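Long-range contact in FAD linked oxidase-like protein (Myceliophthora thermophila, PDB 5L6G), which oxidises the C1 hydroxyl of xylooligosaccharides and related sugars to lactones with a bicovalently bound FAD, passing the electrons to molecular oxygen to give hydrogen peroxide: residues Y237-P242 with A306-V311. Numbering follows the deposited sequence.
Sequences YEINLP and ANLSSV
Ser309 OG is held between two waters: one, its oxygen 2.7 Å from Ser309 OG, also donates to Glu238 OE1 and bonds Ser310 OG. The other, its oxygen 2.9 Å from Ser309 OG, accepts from Asn240 N and donates to Asn307 O. The hydroxyl sits between its own backbone N and carbonyl carbon (chi1 54°), which brings it over the Glu238 carbonyl within reach of both waters. The backbones meet directly at this pair: Ser309 N donates to Glu238 O at 2.8 Å, and Glu238 N to Ser309 O at 3.0 Å, each bent to 156° at the hydrogen. Beyond it the strands part, and a third water bridges Asn240 O and Asn307 N where direct backbone bonds have given way. Strand 308-314 is the outermost strand of the antiparallel sheet of the substrate-binding half of this VAO-type flavoprotein; strand 234-240 is next in, its other edge bonded to strand 280-286. Glu238 and Ser309 share one face. The Glu238 chain, extended beyond CG, carries OE1 to the first water and to Gln281 NE2 of strand 280-286, tying three strands together. With an alanine in place of Glu238, the first water is likely to lose its carboxylate acceptor and sit less firmly between the two serine hydroxyls, and Gln281 NE2 to keep Asn240 OD1 but lose its bond to the carboxylate. On the opposite face, turned to helix 290-304, the contact is apolar. Leu308 CD2 approaches the Tyr237 ring at a slant, 3.6 Å from Tyr237 CD2, and lies 4.0 Å from Ile239 CG1. The other branch of Ile239, CG2, presses tightly on Ala306 CB at 3.5 Å. Leu293, Ile297 and Leu301 of the helix cover Tyr237, Leu308 and Ile239 respectively.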
loop_
_atom_site.group_PDB
_atom_site.type_symbol
_atom_site.label_atom_id
_atom_site.label_comp_id
_atom_site.label_asym_id
_atom_site.label_seq_id
_atom_site.Cartn_x
_atom_site.Cartn_y
_atom_site.Cartn_z
ATOM N N TYR A 237 -9.007 -4.094 19.579
ATOM C CA TYR A 237 -9.086 -5.322 20.367
ATOM C C TYR A 237 -8.173 -6.365 19.773
ATOM O O TYR A 237 -7.737 -6.246 18.628
ATOM C CB TYR A 237 -10.526 -5.855 20.387
ATOM C CG TYR A 237 -11.071 -6.193 19.014
ATOM C CD1 TYR A 237 -11.609 -5.200 18.196
ATOM C CD2 TYR A 237 -11.042 -7.504 18.526
ATOM C CE1 TYR A 237 -12.103 -5.501 16.937
ATOM C CE2 TYR A 237 -11.523 -7.814 17.258
ATOM C CZ TYR A 237 -12.060 -6.817 16.474
ATOM O OH TYR A 237 -12.538 -7.093 15.219
ATOM N N GLU A 238 -7.922 -7.405 20.558
ATOM C CA GLU A 238 -7.095 -8.504 20.132
ATOM C C GLU A 238 -7.733 -9.822 20.530
ATOM O O GLU A 238 -8.498 -9.895 21.506
ATOM C CB GLU A 238 -5.718 -8.362 20.776
ATOM C CG GLU A 238 -4.899 -7.273 20.138
ATOM C CD GLU A 238 -3.765 -6.738 20.985
ATOM O OE1 GLU A 238 -3.299 -7.423 21.923
ATOM O OE2 GLU A 238 -3.320 -5.609 20.660
ATOM N N ILE A 239 -7.434 -10.857 19.756
ATOM C CA ILE A 239 -7.831 -12.215 20.107
ATOM C C ILE A 239 -6.625 -13.072 19.861
ATOM O O ILE A 239 -6.247 -13.295 18.710
ATOM C CB ILE A 239 -9.005 -12.747 19.261
ATOM C CG1 ILE A 239 -10.220 -11.815 19.359
ATOM C CG2 ILE A 239 -9.353 -14.169 19.692
ATOM C CD1 ILE A 239 -11.250 -12.012 18.264
ATOM N N ASN A 240 -6.019 -13.549 20.950
ATOM C CA ASN A 240 -4.859 -14.407 20.829
ATOM C C ASN A 240 -5.276 -15.782 20.333
ATOM O O ASN A 240 -6.296 -16.314 20.757
ATOM C CB ASN A 240 -4.113 -14.515 22.161
ATOM C CG ASN A 240 -3.362 -13.248 22.493
ATOM O OD1 ASN A 240 -2.757 -12.635 21.619
ATOM N ND2 ASN A 240 -3.385 -12.854 23.754
ATOM N N LEU A 241 -4.486 -16.324 19.409
ATOM C CA LEU A 241 -4.810 -17.581 18.761
ATOM C C LEU A 241 -3.765 -18.612 19.130
ATOM O O LEU A 241 -2.575 -18.312 19.067
ATOM C CB LEU A 241 -4.830 -17.405 17.249
ATOM C CG LEU A 241 -5.849 -16.420 16.695
ATOM C CD1 LEU A 241 -5.553 -16.136 15.224
ATOM C CD2 LEU A 241 -7.249 -16.959 16.905
ATOM N N PRO A 242 -4.199 -19.838 19.471
ATOM C CA PRO A 242 -3.271 -20.882 19.892
ATOM C C PRO A 242 -2.628 -21.596 18.719
ATOM O O PRO A 242 -2.689 -22.825 18.627
ATOM C CB PRO A 242 -4.175 -21.836 20.666
ATOM C CG PRO A 242 -5.460 -21.742 19.937
ATOM C CD PRO A 242 -5.596 -20.290 19.613
ATOM N N ALA A 306 -12.247 -18.722 21.671
ATOM C CA ALA A 306 -11.214 -17.778 22.037
ATOM C C ALA A 306 -11.800 -16.654 22.865
ATOM O O ALA A 306 -13.022 -16.513 22.993
ATOM C CB ALA A 306 -10.535 -17.234 20.792
ATOM N N ASN A 307 -10.904 -15.869 23.448
ATOM C CA ASN A 307 -11.274 -14.768 24.309
ATOM C C ASN A 307 -10.800 -13.462 23.724
ATOM O O ASN A 307 -9.720 -13.397 23.144
ATOM C CB ASN A 307 -10.650 -14.954 25.698
ATOM C CG ASN A 307 -11.320 -16.053 26.499
ATOM O OD1 ASN A 307 -11.941 -16.949 25.934
ATOM N ND2 ASN A 307 -11.197 -15.995 27.825
ATOM N N LEU A 308 -11.607 -12.420 23.891
ATOM C CA LEU A 308 -11.185 -11.051 23.600
ATOM C C LEU A 308 -10.150 -10.613 24.607
ATOM O O LEU A 308 -10.228 -10.986 25.773
ATOM C CB LEU A 308 -12.346 -10.066 23.747
ATOM C CG LEU A 308 -13.240 -9.643 22.594
ATOM C CD1 LEU A 308 -14.210 -8.559 23.073
ATOM C CD2 LEU A 308 -12.419 -9.166 21.416
ATOM N N SER A 309 -9.208 -9.783 24.178
ATOM C CA SER A 309 -8.313 -9.120 25.127
ATOM C C SER A 309 -8.005 -7.705 24.658
ATOM O O SER A 309 -8.309 -7.338 23.511
ATOM C CB SER A 309 -7.028 -9.923 25.328
ATOM O OG SER A 309 -6.387 -10.187 24.094
ATOM N N SER A 310 -7.436 -6.908 25.562
ATOM C CA SER A 310 -6.978 -5.559 25.243
ATOM C C SER A 310 -8.059 -4.749 24.536
ATOM O O SER A 310 -7.796 -4.107 23.523
ATOM C CB SER A 310 -5.731 -5.611 24.347
ATOM O OG SER A 310 -4.649 -6.240 25.010
ATOM N N VAL A 311 -9.274 -4.781 25.063
ATOM C CA VAL A 311 -10.358 -4.018 24.463
ATOM C C VAL A 311 -10.187 -2.570 24.910
ATOM O O VAL A 311 -10.244 -2.278 26.098
ATOM C CB VAL A 311 -11.722 -4.566 24.883
ATOM C CG1 VAL A 311 -12.845 -3.679 24.373
ATOM C CG2 VAL A 311 -11.883 -5.995 24.384
HETATM O O HOH W 1 -4.161 -8.748 24.076
HETATM O O HOH W 2 -7.070 -12.950 23.513
HETATM O O HOH W 3 -8.005 -16.359 22.930
#